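Local coordinates for uncharacterized protein (Bacteroides ovatus, PDB 4DQA) that is of unknown function but probably binds carbohydrate, joining an E-set-like N-terminal domain to a concanavalin A-like lectin/glucanase domain, at residues 228-233 / 251-256; 161-166 / 185-190; 204-209 / 237-242; 286-291 / 312-317. All blocks are in the same frame, centred on the assembly; numbering follows the deposited sequence.

Contact 1 (228-233 / 251-256); sequences LTYDQP and WGIDGF
With chi1 of 175°, Tyr-230 places its ring trans to its own backbone nitrogen and sends it from the strand end toward the loop 251-256, where Trp-251 and Ile-253 receive it; Trp-251 CG lies beside its own backbone N, with the indole reaching the tyrosine ring. The phenol is bonded through its hydroxyl, and its ring has Trp-251 CE3 over one face and Gln-232 CA over the other. Its OH donates to the carbonyl O of Ile-253 at 2.6 Å, a short bond that reaches a lone pair in the carbonyl plane, with a C=O...O angle of 136°. The bond holds the hydroxyl, while the packing on both faces limits the turning of the ring. Trp-251 CE3 is 3.7 Å from Tyr-230 CD1, and the two ring planes meet obliquely, at 53°. Ile-253 adds CG1, 3.7 Å from Tyr-230 CE2.

Beyond the ring, Gln-232 CG lies 3.6 Å from Asp-254 O, and the bend beyond it at chi2 turns the amide toward a water. Gln-232 NE2 donates to this water at 2.9 Å, and the water lies within hydrogen-bonding distance of Gly-252 O and of Asp-254 OD1, so a single solvent molecule bridges the turn and the loop at the more exposed end of the contact. Tyr-230 and Trp-251 both also pack on Thr-237 of the next strand. The contact thus fastens a loop across the end of a beta-sheet strand, within the jelly-roll sandwich characteristic of concanavalin A-like domains.

Contact 2 (161-166 / 185-190); sequences SSFTYE and GVMILR
Hydrogen bonding across this contact comes down to one bond: Tyr-165 OH donates to the carbonyl O of Met-187 at 2.8 Å. The donor approaches from above the carbonyl plane, 37° out of it, and the oxygen lies at the edge of the tyrosine ring, near the ring plane. A buried phenol is thereby satisfied by the backbone of a strand in another sheet.

Apolar contacts lie beside that bond. Tyr-165 CD2 meets Leu-189 CB at 4.0 Å, again at the ring edge, the two side chains running alongside each other with opposite sense. Over one face of the Tyr-165 ring sits Phe-163 CE2. Met-187, a selenomethionine, starts trans to its nitrogen (chi1 -172°) and bends at both following torsions, a curled course that has CG and SE both beside Phe-163 CZ. Its CG lies 3.6 Å from Phe-163 CZ.

Strands 163-166 and 187-190 run at 27° to each other with axes 9.2 Å apart, too far for backbone pairing. They belong to different sheets, facing one another through side chains in the manner of a beta-sandwich, here within the lectin-like domain. Val-186 and Met-187 form a classic beta bulge.

The remaining interaction is a Met-aromatic contact, oblique to the ring: the selenium of Met-187 stands 5.1 Å from the centroid of Phe-163. Phe-256 meets Phe-163 edge-to-face, and Phe-264 does the same for Tyr-165.

Contact 3 (204-209 / 237-242); sequences LEVAGG and TGIYVN
Strands 204-208 and 237-241 run roughly antiparallel, at 149° between their directions, yet their axes come no nearer than 8.7 Å and no hydrogen bond joins them. This is the spacing of layers in a beta-sandwich, and the two strands belong to separate sheets of the concanavalin A-like domain. The closest alpha carbons, those of Glu-205 and Ile-239, are still 8.1 Å apart, which leaves the interface to the residues whose side chains turn inward: Leu-204 and Val-206 from one strand, Ile-239 and Val-241 from the other.

Ile-239 carries much of the contact by using both of its branches. Its chi1 of -68° directs CG1 trans to the carbonyl carbon and leaves CG2 trans to the nitrogen, and the two arms reach different neighbours on strand 204-208. CD1, at the end of the longer arm, comes against the backbone of the opposite strand, 4.0 Å from Val-206 N, and approaches Val-206 CG1 at 4.2 Å. The shorter arm, CG2, faces Leu-204 CD1 at 4.0 Å.

Glu-205 has its CB directed away from the other strand; its OE2 is bound by Thr-199 and its OE1 forms a salt bridge with Arg-190. Neighbours within the two sheets extend the core: Leu-228 touches Val-206, and Tyr-212 packs on Val-206 and Ile-239. Along the strand, a single methyl of Leu-204 serves two residues, and the tighter approach is that of Leu-204 CD1 to Val-241 CG2, at 3.5 Å.

Contact 4 (286-291 / 312-317); sequences VRVWSV and LALYYK
Leu-312, Val-286 and Val-288 give up the most surface here. Leu-312 lays its CD1 over one face of the indole of Trp-289, a CH-pi contact 3.8 Å from the centroid of the six-membered ring and 14° off its normal. Its chi1 of -176° sets CG anti to the nitrogen, and the second torsion then swings CD1 over the ring. Glu-166 takes the indole NE1.

Val-286 pairs with Tyr-316 through two backbone bonds: Val-286 N to Tyr-316 O at 2.9 Å and Tyr-316 N to Val-286 O at 2.8 Å. These are adjacent antiparallel strands of one sheet in the lectin-like sandwich. Val-288 sits opposite a classic beta bulge: Ala-313 and Leu-314 both face it, and its O accepts from Ala-313 N at 2.8 Å and from Leu-314 N at 3.2 Å. Val-288 N in turn bonds Leu-314 O, while Val-288 CB lies 4.0 Å from Leu-314 CB.

On the face shared with Leu-312 and Trp-289, Arg-287 runs alongside Tyr-315, with guanidinium and ring planes 84° apart and Arg-287 NE 3.5 Å from Tyr-315 CE1. Glu-285 binds both Arg-287 NH2 and Tyr-315 OH, and Glu-166 forms a salt bridge with Arg-287 NH1.

From the N-terminal side, contact 2 comes first, closing the loop between 161-166 and 185-190 before any other begins. Contact 3 opens next at 204-209, contact 1 opens at 228-233, contact 3 closes at 237-242 and contact 1 at 251-256, so these two cross. Contact 4 follows in series, closing a loop that contains a short helix and pairing neighbouring strands 282-289 and 312-316. Strands 163-171, 223-231, 236-241, 282-289 and 312-316 share one sheet; contacts 2 and 3 tie it to the small sheet carrying 187-190 and 203-208, and contact 1 ties in a loop. Contacts 2 and 4 touch through Thr-164 and Val-291, whereas contact 4 touches neither contact 1 nor contact 3.

Contact 1 (228-233 / 251-256)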
loop_
_atom_site.group_PDB
_atom_site.type_symbol
_atom_site.label_atom_id
_atom_site.label_comp_id
_atom_site.label_asym_id
_atom_site.label_seq_id
_atom_site.Cartn_x
_atom_site.Cartn_y
_atom_site.Cartn_z
ATOM N N LEU A 228 -11.582 -7.536 9.262
ATOM C CA LEU A 228 -12.688 -7.464 10.206
ATOM C C LEU A 228 -12.584 -6.093 10.866
ATOM O O LEU A 228 -11.508 -5.741 11.356
ATOM C CB LEU A 228 -12.507 -8.538 11.261
ATOM C CG LEU A 228 -13.359 -8.396 12.526
ATOM C CD1 LEU A 228 -14.839 -8.605 12.234
ATOM C CD2 LEU A 228 -12.881 -9.366 13.581
ATOM N N THR A 229 -13.684 -5.350 10.893
ATOM C CA THR A 229 -13.716 -4.052 11.567
ATOM C C THR A 229 -14.843 -4.039 12.580
ATOM O O THR A 229 -15.857 -4.716 12.408
ATOM C CB THR A 229 -13.904 -2.863 10.596
ATOM O OG1 THR A 229 -15.197 -2.914 9.981
ATOM C CG2 THR A 229 -12.812 -2.843 9.526
ATOM N N TYR A 230 -14.661 -3.268 13.639
ATOM C CA TYR A 230 -15.774 -2.947 14.533
ATOM C C TYR A 230 -15.657 -1.487 14.909
ATOM O O TYR A 230 -14.606 -1.042 15.351
ATOM C CB TYR A 230 -15.706 -3.784 15.798
ATOM C CG TYR A 230 -16.742 -3.458 16.853
ATOM C CD1 TYR A 230 -18.097 -3.413 16.548
ATOM C CD2 TYR A 230 -16.360 -3.263 18.164
ATOM C CE1 TYR A 230 -19.048 -3.165 17.533
ATOM C CE2 TYR A 230 -17.306 -3.014 19.154
ATOM C CZ TYR A 230 -18.635 -2.973 18.830
ATOM O OH TYR A 230 -19.555 -2.723 19.818
ATOM N N ASP A 231 -16.745 -0.767 14.688
ATOM C CA ASP A 231 -16.873 0.638 15.060
ATOM C C ASP A 231 -17.724 0.664 16.321
ATOM O O ASP A 231 -18.939 0.505 16.247
ATOM C CB ASP A 231 -17.559 1.393 13.924
ATOM C CG ASP A 231 -17.570 2.898 14.130
ATOM O OD1 ASP A 231 -17.976 3.369 15.217
ATOM O OD2 ASP A 231 -17.172 3.608 13.180
ATOM N N GLN A 232 -17.089 0.835 17.466
ATOM C CA GLN A 232 -17.815 0.693 18.719
ATOM C C GLN A 232 -18.944 1.728 18.904
ATOM O O GLN A 232 -20.028 1.372 19.359
ATOM C CB GLN A 232 -16.838 0.696 19.897
ATOM C CG GLN A 232 -17.511 0.682 21.266
ATOM C CD GLN A 232 -17.818 2.079 21.767
ATOM O OE1 GLN A 232 -17.020 3.003 21.581
ATOM N NE2 GLN A 232 -18.971 2.243 22.407
ATOM N N PRO A 233 -18.717 2.999 18.527
ATOM C CA PRO A 233 -19.839 3.925 18.700
ATOM C C PRO A 233 -21.062 3.603 17.849
ATOM O O PRO A 233 -22.191 3.772 18.332
ATOM C CB PRO A 233 -19.247 5.284 18.278
ATOM C CG PRO A 233 -17.823 5.163 18.514
ATOM C CD PRO A 233 -17.444 3.709 18.306
ATOM N N TRP A 251 -23.082 -5.027 17.128
ATOM C CA TRP A 251 -22.739 -5.466 18.466
ATOM C C TRP A 251 -22.887 -4.305 19.406
ATOM O O TRP A 251 -22.805 -3.130 18.999
ATOM C CB TRP A 251 -21.289 -5.919 18.530
ATOM C CG TRP A 251 -20.973 -7.149 17.775
ATOM C CD1 TRP A 251 -21.838 -8.129 17.395
ATOM C CD2 TRP A 251 -19.681 -7.546 17.309
ATOM N NE1 TRP A 251 -21.165 -9.113 16.718
ATOM C CE2 TRP A 251 -19.838 -8.778 16.645
ATOM C CE3 TRP A 251 -18.408 -6.971 17.372
ATOM C CZ2 TRP A 251 -18.775 -9.464 16.069
ATOM C CZ3 TRP A 251 -17.348 -7.647 16.795
ATOM C CH2 TRP A 251 -17.543 -8.881 16.142
ATOM N N GLY A 252 -23.077 -4.625 20.680
ATOM C CA GLY A 252 -23.226 -3.616 21.705
ATOM C C GLY A 252 -22.028 -3.561 22.628
ATOM O O GLY A 252 -22.036 -2.797 23.579
ATOM N N ILE A 253 -21.002 -4.375 22.359
ATOM C CA ILE A 253 -19.880 -4.477 23.291
ATOM C C ILE A 253 -19.031 -3.217 23.295
ATOM O O ILE A 253 -18.899 -2.525 22.277
ATOM C CB ILE A 253 -18.948 -5.689 22.991
ATOM C CG1 ILE A 253 -18.260 -5.521 21.636
ATOM C CG2 ILE A 253 -19.732 -6.995 23.049
ATOM C CD1 ILE A 253 -17.202 -6.571 21.307
ATOM N N ASP A 254 -18.429 -2.935 24.439
ATOM C CA ASP A 254 -17.603 -1.753 24.567
ATOM C C ASP A 254 -16.227 -1.972 23.961
ATOM O O ASP A 254 -15.506 -1.006 23.693
ATOM C CB ASP A 254 -17.462 -1.368 26.032
ATOM C CG ASP A 254 -18.750 -0.785 26.606
ATOM O OD1 ASP A 254 -19.683 -0.490 25.819
ATOM O OD2 ASP A 254 -18.819 -0.620 27.839
ATOM N N GLY A 255 -15.875 -3.240 23.751
ATOM C CA GLY A 255 -14.570 -3.597 23.220
ATOM C C GLY A 255 -14.145 -4.965 23.726
ATOM O O GLY A 255 -14.961 -5.757 24.201
ATOM N N PHE A 256 -12.852 -5.242 23.639
ATOM C CA PHE A 256 -12.344 -6.503 24.157
ATOM C C PHE A 256 -10.877 -6.356 24.562
ATOM O O PHE A 256 -10.157 -5.473 24.084
ATOM C CB PHE A 256 -12.506 -7.647 23.141
ATOM C CG PHE A 256 -11.503 -7.624 22.003
ATOM C CD1 PHE A 256 -11.686 -6.804 20.896
ATOM C CD2 PHE A 256 -10.384 -8.452 22.024
ATOM C CE1 PHE A 256 -10.770 -6.817 19.851
ATOM C CE2 PHE A 256 -9.478 -8.473 20.983
ATOM C CZ PHE A 256 -9.669 -7.639 19.897
HETATM O O HOH W 1 -20.836 0.174 23.111
#

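Contact 2 (161-166 / 185-190)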
loop_
_atom_site.group_PDB
_atom_site.type_symbol
_atom_site.label_atom_id
_atom_site.label_comp_id
_atom_site.label_asym_id
_atom_site.label_seq_id
_atom_site.Cartn_x
_atom_site.Cartn_y
_atom_site.Cartn_z
ATOM N N SER A 161 -11.586 -0.841 21.581
ATOM C CA SER A 161 -12.996 -0.544 21.457
ATOM C C SER A 161 -13.339 -0.662 19.999
ATOM O O SER A 161 -13.916 -1.657 19.573
ATOM C CB SER A 161 -13.340 0.829 22.051
ATOM O OG SER A 161 -12.480 1.830 21.546
ATOM N N SER A 162 -12.937 0.318 19.203
ATOM C CA SER A 162 -12.979 0.149 17.758
ATOM C C SER A 162 -11.673 -0.494 17.311
ATOM O O SER A 162 -10.612 -0.235 17.882
ATOM C CB SER A 162 -13.166 1.480 17.062
ATOM O OG SER A 162 -14.406 2.047 17.476
ATOM N N PHE A 163 -11.741 -1.370 16.320
ATOM C CA PHE A 163 -10.527 -2.037 15.883
ATOM C C PHE A 163 -10.686 -2.617 14.495
ATOM O O PHE A 163 -11.790 -2.675 13.940
ATOM C CB PHE A 163 -10.147 -3.144 16.868
ATOM C CG PHE A 163 -11.050 -4.329 16.796
ATOM C CD1 PHE A 163 -12.238 -4.335 17.493
ATOM C CD2 PHE A 163 -10.733 -5.412 15.991
ATOM C CE1 PHE A 163 -13.112 -5.410 17.416
ATOM C CE2 PHE A 163 -11.606 -6.503 15.911
ATOM C CZ PHE A 163 -12.795 -6.481 16.621
ATOM N N THR A 164 -9.543 -3.031 13.960
ATOM C CA THR A 164 -9.451 -3.694 12.659
ATOM C C THR A 164 -8.419 -4.790 12.722
ATOM O O THR A 164 -7.317 -4.597 13.254
ATOM C CB THR A 164 -9.018 -2.702 11.566
ATOM O OG1 THR A 164 -9.933 -1.613 11.520
ATOM C CG2 THR A 164 -8.982 -3.370 10.198
ATOM N N TYR A 165 -8.768 -5.946 12.165
ATOM C CA TYR A 165 -7.789 -6.973 11.823
ATOM C C TYR A 165 -7.754 -6.996 10.309
ATOM O O TYR A 165 -8.812 -6.989 9.682
ATOM C CB TYR A 165 -8.241 -8.378 12.227
ATOM C CG TYR A 165 -8.406 -8.711 13.695
ATOM C CD1 TYR A 165 -7.949 -7.878 14.707
ATOM C CD2 TYR A 165 -9.024 -9.916 14.064
ATOM C CE1 TYR A 165 -8.094 -8.227 16.045
ATOM C CE2 TYR A 165 -9.182 -10.268 15.398
ATOM C CZ TYR A 165 -8.705 -9.434 16.385
ATOM O OH TYR A 165 -8.853 -9.772 17.719
ATOM N N GLU A 166 -6.580 -7.089 9.709
ATOM C CA GLU A 166 -6.520 -7.279 8.254
ATOM C C GLU A 166 -5.285 -8.058 7.860
ATOM O O GLU A 166 -4.291 -8.081 8.582
ATOM C CB GLU A 166 -6.607 -5.986 7.448
ATOM C CG GLU A 166 -5.500 -5.016 7.736
ATOM C CD GLU A 166 -5.528 -3.773 6.855
ATOM O OE1 GLU A 166 -6.001 -3.867 5.709
ATOM O OE2 GLU A 166 -5.026 -2.701 7.290
ATOM N N GLY A 185 -11.964 -17.315 21.955
ATOM C CA GLY A 185 -12.961 -17.197 22.992
ATOM C C GLY A 185 -13.393 -15.756 23.212
ATOM O O GLY A 185 -14.361 -15.515 23.926
ATOM N N VAL A 186 -12.692 -14.819 22.575
ATOM C CA VAL A 186 -12.939 -13.399 22.791
ATOM C C VAL A 186 -13.192 -12.627 21.491
ATOM O O VAL A 186 -14.260 -12.022 21.325
ATOM C CB VAL A 186 -11.770 -12.758 23.566
ATOM C CG1 VAL A 186 -11.997 -11.269 23.777
ATOM C CG2 VAL A 186 -11.579 -13.472 24.923
HETATM N N MSE A 187 -12.229 -12.654 20.574
HETATM C CA MSE A 187 -12.371 -12.000 19.268
HETATM C C MSE A 187 -11.351 -12.596 18.306
HETATM O O MSE A 187 -10.189 -12.193 18.289
HETATM C CB MSE A 187 -12.169 -10.485 19.368
HETATM C CG MSE A 187 -12.482 -9.736 18.100
HETATM SE SE MSE A 187 -14.365 -9.725 17.697
HETATM C CE MSE A 187 -14.976 -8.798 19.277
ATOM N N ILE A 188 -11.793 -13.556 17.501
ATOM C CA ILE A 188 -10.878 -14.230 16.590
ATOM C C ILE A 188 -11.477 -14.285 15.174
ATOM O O ILE A 188 -12.682 -14.472 14.994
ATOM C CB ILE A 188 -10.491 -15.621 17.152
ATOM C CG1 ILE A 188 -9.259 -16.200 16.434
ATOM C CG2 ILE A 188 -11.654 -16.575 17.057
ATOM C CD1 ILE A 188 -8.636 -17.403 17.123
ATOM N N LEU A 189 -10.624 -14.047 14.188
ATOM C CA LEU A 189 -10.969 -14.191 12.785
ATOM C C LEU A 189 -10.388 -15.500 12.283
ATOM O O LEU A 189 -9.184 -15.782 12.442
ATOM C CB LEU A 189 -10.426 -13.011 11.982
ATOM C CG LEU A 189 -10.722 -13.008 10.483
ATOM C CD1 LEU A 189 -12.205 -12.814 10.266
ATOM C CD2 LEU A 189 -9.914 -11.902 9.798
ATOM N N ARG A 190 -11.272 -16.339 11.746
ATOM C CA ARG A 190 -10.884 -17.664 11.283
ATOM C C ARG A 190 -11.620 -17.996 10.001
ATOM O O ARG A 190 -12.495 -17.250 9.548
ATOM C CB ARG A 190 -11.202 -18.701 12.360
ATOM C CG ARG A 190 -12.677 -18.869 12.657
ATOM C CD ARG A 190 -12.904 -19.707 13.922
ATOM N NE ARG A 190 -14.320 -19.947 14.186
ATOM C CZ ARG A 190 -14.791 -20.372 15.360
ATOM N NH1 ARG A 190 -13.959 -20.603 16.376
ATOM N NH2 ARG A 190 -16.086 -20.542 15.513
#

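Contact 3 (204-209 / 237-242)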
loop_
_atom_site.group_PDB
_atom_site.type_symbol
_atom_site.label_atom_id
_atom_site.label_comp_id
_atom_site.label_asym_id
_atom_site.label_seq_id
_atom_site.Cartn_x
_atom_site.Cartn_y
_atom_site.Cartn_z
ATOM N N LEU A 204 -15.226 -17.619 5.933
ATOM C CA LEU A 204 -14.708 -16.658 6.893
ATOM C C LEU A 204 -15.706 -16.355 7.980
ATOM O O LEU A 204 -16.897 -16.197 7.735
ATOM C CB LEU A 204 -14.418 -15.330 6.218
ATOM C CG LEU A 204 -13.109 -15.128 5.530
ATOM C CD1 LEU A 204 -13.202 -13.817 4.771
ATOM C CD2 LEU A 204 -11.970 -15.073 6.553
ATOM N N GLU A 205 -15.214 -16.239 9.193
ATOM C CA GLU A 205 -16.053 -16.099 10.365
ATOM C C GLU A 205 -15.325 -15.348 11.440
ATOM O O GLU A 205 -14.119 -15.513 11.619
ATOM C CB GLU A 205 -16.433 -17.489 10.901
ATOM C CG GLU A 205 -17.284 -17.496 12.146
ATOM C CD GLU A 205 -17.717 -18.904 12.544
ATOM O OE1 GLU A 205 -16.833 -19.778 12.777
ATOM O OE2 GLU A 205 -18.944 -19.146 12.632
ATOM N N VAL A 206 -16.062 -14.505 12.160
ATOM C CA VAL A 206 -15.580 -13.964 13.411
ATOM C C VAL A 206 -16.260 -14.653 14.588
ATOM O O VAL A 206 -17.461 -14.901 14.576
ATOM C CB VAL A 206 -15.713 -12.437 13.464
ATOM C CG1 VAL A 206 -17.125 -12.005 13.308
ATOM C CG2 VAL A 206 -15.177 -11.921 14.775
ATOM N N ALA A 207 -15.468 -15.016 15.587
ATOM C CA ALA A 207 -15.968 -15.759 16.733
ATOM C C ALA A 207 -15.402 -15.226 18.033
ATOM O O ALA A 207 -14.469 -14.435 18.030
ATOM C CB ALA A 207 -15.626 -17.259 16.566
ATOM N N GLY A 208 -16.000 -15.626 19.143
ATOM C CA GLY A 208 -15.557 -15.177 20.451
ATOM C C GLY A 208 -16.735 -15.024 21.373
ATOM O O GLY A 208 -17.479 -15.977 21.625
ATOM N N GLY A 209 -16.908 -13.819 21.893
ATOM C CA GLY A 209 -18.091 -13.520 22.689
ATOM C C GLY A 209 -19.365 -13.458 21.859
ATOM O O GLY A 209 -20.480 -13.599 22.391
ATOM N N THR A 237 -20.134 -3.797 12.702
ATOM C CA THR A 237 -18.970 -4.624 12.396
ATOM C C THR A 237 -19.130 -5.195 11.003
ATOM O O THR A 237 -20.244 -5.450 10.533
ATOM C CB THR A 237 -18.751 -5.738 13.462
ATOM O OG1 THR A 237 -17.737 -6.667 13.032
ATOM C CG2 THR A 237 -20.021 -6.516 13.716
ATOM N N GLY A 238 -18.003 -5.360 10.311
ATOM C CA GLY A 238 -18.016 -5.915 8.977
ATOM C C GLY A 238 -16.844 -6.848 8.719
ATOM O O GLY A 238 -15.765 -6.697 9.311
ATOM N N ILE A 239 -17.069 -7.815 7.835
ATOM C CA ILE A 239 -15.999 -8.621 7.274
ATOM C C ILE A 239 -15.920 -8.261 5.798
ATOM O O ILE A 239 -16.927 -8.279 5.077
ATOM C CB ILE A 239 -16.305 -10.124 7.398
ATOM C CG1 ILE A 239 -16.284 -10.540 8.862
ATOM C CG2 ILE A 239 -15.289 -10.945 6.601
ATOM C CD1 ILE A 239 -16.739 -11.954 9.122
ATOM N N TYR A 240 -14.709 -7.927 5.353
ATOM C CA TYR A 240 -14.460 -7.448 4.017
ATOM C C TYR A 240 -13.480 -8.365 3.300
ATOM O O TYR A 240 -12.491 -8.801 3.884
ATOM C CB TYR A 240 -13.846 -6.031 4.073
ATOM C CG TYR A 240 -14.722 -4.975 4.698
ATOM C CD1 TYR A 240 -14.790 -4.833 6.070
ATOM C CD2 TYR A 240 -15.452 -4.109 3.911
ATOM C CE1 TYR A 240 -15.589 -3.872 6.656
ATOM C CE2 TYR A 240 -16.259 -3.137 4.495
ATOM C CZ TYR A 240 -16.303 -3.027 5.867
ATOM O OH TYR A 240 -17.087 -2.059 6.474
ATOM N N VAL A 241 -13.769 -8.662 2.037
ATOM C CA VAL A 241 -12.902 -9.476 1.207
ATOM C C VAL A 241 -12.623 -8.659 -0.047
ATOM O O VAL A 241 -13.543 -8.270 -0.752
ATOM C CB VAL A 241 -13.539 -10.801 0.857
ATOM C CG1 VAL A 241 -12.639 -11.602 -0.064
ATOM C CG2 VAL A 241 -13.839 -11.599 2.125
ATOM N N ASN A 242 -11.347 -8.408 -0.309
ATOM C CA ASN A 242 -10.908 -7.621 -1.472
ATOM C C ASN A 242 -11.611 -6.284 -1.505
ATOM O O ASN A 242 -12.005 -5.789 -2.559
ATOM C CB ASN A 242 -11.123 -8.389 -2.765
ATOM C CG ASN A 242 -10.270 -9.625 -2.842
ATOM O OD1 ASN A 242 -9.291 -9.778 -2.067
ATOM N ND2 ASN A 242 -10.612 -10.521 -3.740
#

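Contact 4 (286-291 / 312-317)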
loop_
_atom_site.group_PDB
_atom_site.type_symbol
_atom_site.label_atom_id
_atom_site.label_comp_id
_atom_site.label_asym_id
_atom_site.label_seq_id
_atom_site.Cartn_x
_atom_site.Cartn_y
_atom_site.Cartn_z
ATOM N N VAL A 286 -0.046 -8.339 7.499
ATOM C CA VAL A 286 -0.904 -8.626 8.655
ATOM C C VAL A 286 -0.901 -7.445 9.609
ATOM O O VAL A 286 0.168 -6.993 10.026
ATOM C CB VAL A 286 -0.381 -9.861 9.394
ATOM C CG1 VAL A 286 -1.183 -10.142 10.650
ATOM C CG2 VAL A 286 -0.362 -11.081 8.485
ATOM N N ARG A 287 -2.079 -6.910 9.918
ATOM C CA ARG A 287 -2.175 -5.706 10.749
ATOM C C ARG A 287 -3.281 -5.769 11.755
ATOM O O ARG A 287 -4.339 -6.329 11.495
ATOM C CB ARG A 287 -2.398 -4.462 9.888
ATOM C CG ARG A 287 -1.477 -4.374 8.677
ATOM C CD ARG A 287 -1.816 -3.145 7.834
ATOM N NE ARG A 287 -1.134 -3.228 6.541
ATOM C CZ ARG A 287 -1.647 -2.843 5.391
ATOM N NH1 ARG A 287 -2.860 -2.308 5.333
ATOM N NH2 ARG A 287 -0.938 -2.972 4.281
ATOM N N VAL A 288 -3.065 -5.099 12.883
ATOM C CA VAL A 288 -4.137 -4.830 13.836
ATOM C C VAL A 288 -4.133 -3.333 14.077
ATOM O O VAL A 288 -3.071 -2.748 14.302
ATOM C CB VAL A 288 -3.922 -5.517 15.174
ATOM C CG1 VAL A 288 -5.045 -5.136 16.150
ATOM C CG2 VAL A 288 -3.896 -7.025 15.016
ATOM N N TRP A 289 -5.311 -2.718 14.016
ATOM C CA TRP A 289 -5.456 -1.292 14.273
ATOM C C TRP A 289 -6.375 -1.088 15.454
ATOM O O TRP A 289 -7.316 -1.856 15.665
ATOM C CB TRP A 289 -6.114 -0.584 13.082
ATOM C CG TRP A 289 -5.427 -0.694 11.773
ATOM C CD1 TRP A 289 -5.460 -1.756 10.908
ATOM C CD2 TRP A 289 -4.647 0.328 11.124
ATOM N NE1 TRP A 289 -4.729 -1.468 9.780
ATOM C CE2 TRP A 289 -4.235 -0.188 9.886
ATOM C CE3 TRP A 289 -4.244 1.625 11.482
ATOM C CZ2 TRP A 289 -3.440 0.536 8.996
ATOM C CZ3 TRP A 289 -3.450 2.345 10.594
ATOM C CH2 TRP A 289 -3.058 1.796 9.371
ATOM N N SER A 290 -6.151 0.007 16.182
ATOM C CA SER A 290 -7.037 0.415 17.264
ATOM C C SER A 290 -8.120 1.416 16.813
ATOM O O SER A 290 -8.643 2.205 17.621
ATOM C CB SER A 290 -6.201 1.021 18.388
ATOM O OG SER A 290 -5.462 2.128 17.905
ATOM N N VAL A 291 -8.439 1.385 15.519
ATOM C CA VAL A 291 -9.561 2.107 14.943
ATOM C C VAL A 291 -10.268 1.197 13.956
ATOM O O VAL A 291 -9.690 0.176 13.531
ATOM C CB VAL A 291 -9.090 3.360 14.181
ATOM C CG1 VAL A 291 -8.391 4.303 15.141
ATOM C CG2 VAL A 291 -8.177 2.997 13.002
ATOM N N LEU A 312 -1.942 2.110 14.357
ATOM C CA LEU A 312 -1.458 0.820 13.914
ATOM C C LEU A 312 -0.777 0.141 15.100
ATOM O O LEU A 312 0.284 0.581 15.553
ATOM C CB LEU A 312 -0.499 0.993 12.770
ATOM C CG LEU A 312 0.048 -0.247 12.106
ATOM C CD1 LEU A 312 -1.060 -1.163 11.531
ATOM C CD2 LEU A 312 1.031 0.161 11.000
ATOM N N ALA A 313 -1.438 -0.876 15.639
ATOM C CA ALA A 313 -0.975 -1.539 16.859
ATOM C C ALA A 313 -0.023 -2.700 16.604
ATOM O O ALA A 313 0.742 -3.102 17.483
ATOM C CB ALA A 313 -2.180 -2.014 17.696
ATOM N N LEU A 314 -0.081 -3.263 15.398
ATOM C CA LEU A 314 0.727 -4.419 15.043
ATOM C C LEU A 314 0.831 -4.465 13.536
ATOM O O LEU A 314 -0.168 -4.254 12.843
ATOM C CB LEU A 314 0.052 -5.697 15.525
ATOM C CG LEU A 314 0.830 -6.971 15.196
ATOM C CD1 LEU A 314 2.060 -7.015 16.086
ATOM C CD2 LEU A 314 -0.018 -8.220 15.344
ATOM N N TYR A 315 2.019 -4.743 13.020
ATOM C CA TYR A 315 2.224 -4.843 11.566
ATOM C C TYR A 315 3.304 -5.835 11.250
ATOM O O TYR A 315 4.468 -5.607 11.561
ATOM C CB TYR A 315 2.622 -3.462 11.046
ATOM C CG TYR A 315 2.680 -3.279 9.533
ATOM C CD1 TYR A 315 2.136 -4.201 8.643
ATOM C CD2 TYR A 315 3.274 -2.143 9.023
ATOM C CE1 TYR A 315 2.190 -3.979 7.252
ATOM C CE2 TYR A 315 3.347 -1.922 7.668
ATOM C CZ TYR A 315 2.767 -2.813 6.789
ATOM O OH TYR A 315 2.866 -2.541 5.446
ATOM N N TYR A 316 2.935 -6.935 10.597
ATOM C CA TYR A 316 3.906 -7.850 10.052
ATOM C C TYR A 316 3.756 -7.893 8.543
ATOM O O TYR A 316 2.765 -8.425 8.020
ATOM C CB TYR A 316 3.708 -9.268 10.612
ATOM C CG TYR A 316 4.148 -9.437 12.051
ATOM C CD1 TYR A 316 5.493 -9.349 12.394
ATOM C CD2 TYR A 316 3.226 -9.648 13.069
ATOM C CE1 TYR A 316 5.903 -9.495 13.709
ATOM C CE2 TYR A 316 3.619 -9.813 14.378
ATOM C CZ TYR A 316 4.969 -9.715 14.705
ATOM O OH TYR A 316 5.393 -9.863 16.005
ATOM N N LYS A 317 4.757 -7.385 7.833
ATOM C CA LYS A 317 4.752 -7.468 6.373
ATOM C C LYS A 317 4.947 -8.912 5.912
ATOM O O LYS A 317 4.326 -9.348 4.949
ATOM C CB LYS A 317 5.844 -6.578 5.771
ATOM C CG LYS A 317 5.617 -5.112 6.102
ATOM C CD LYS A 317 6.607 -4.141 5.421
ATOM C CE LYS A 317 6.414 -4.068 3.904
ATOM N NZ LYS A 317 5.056 -3.528 3.522
#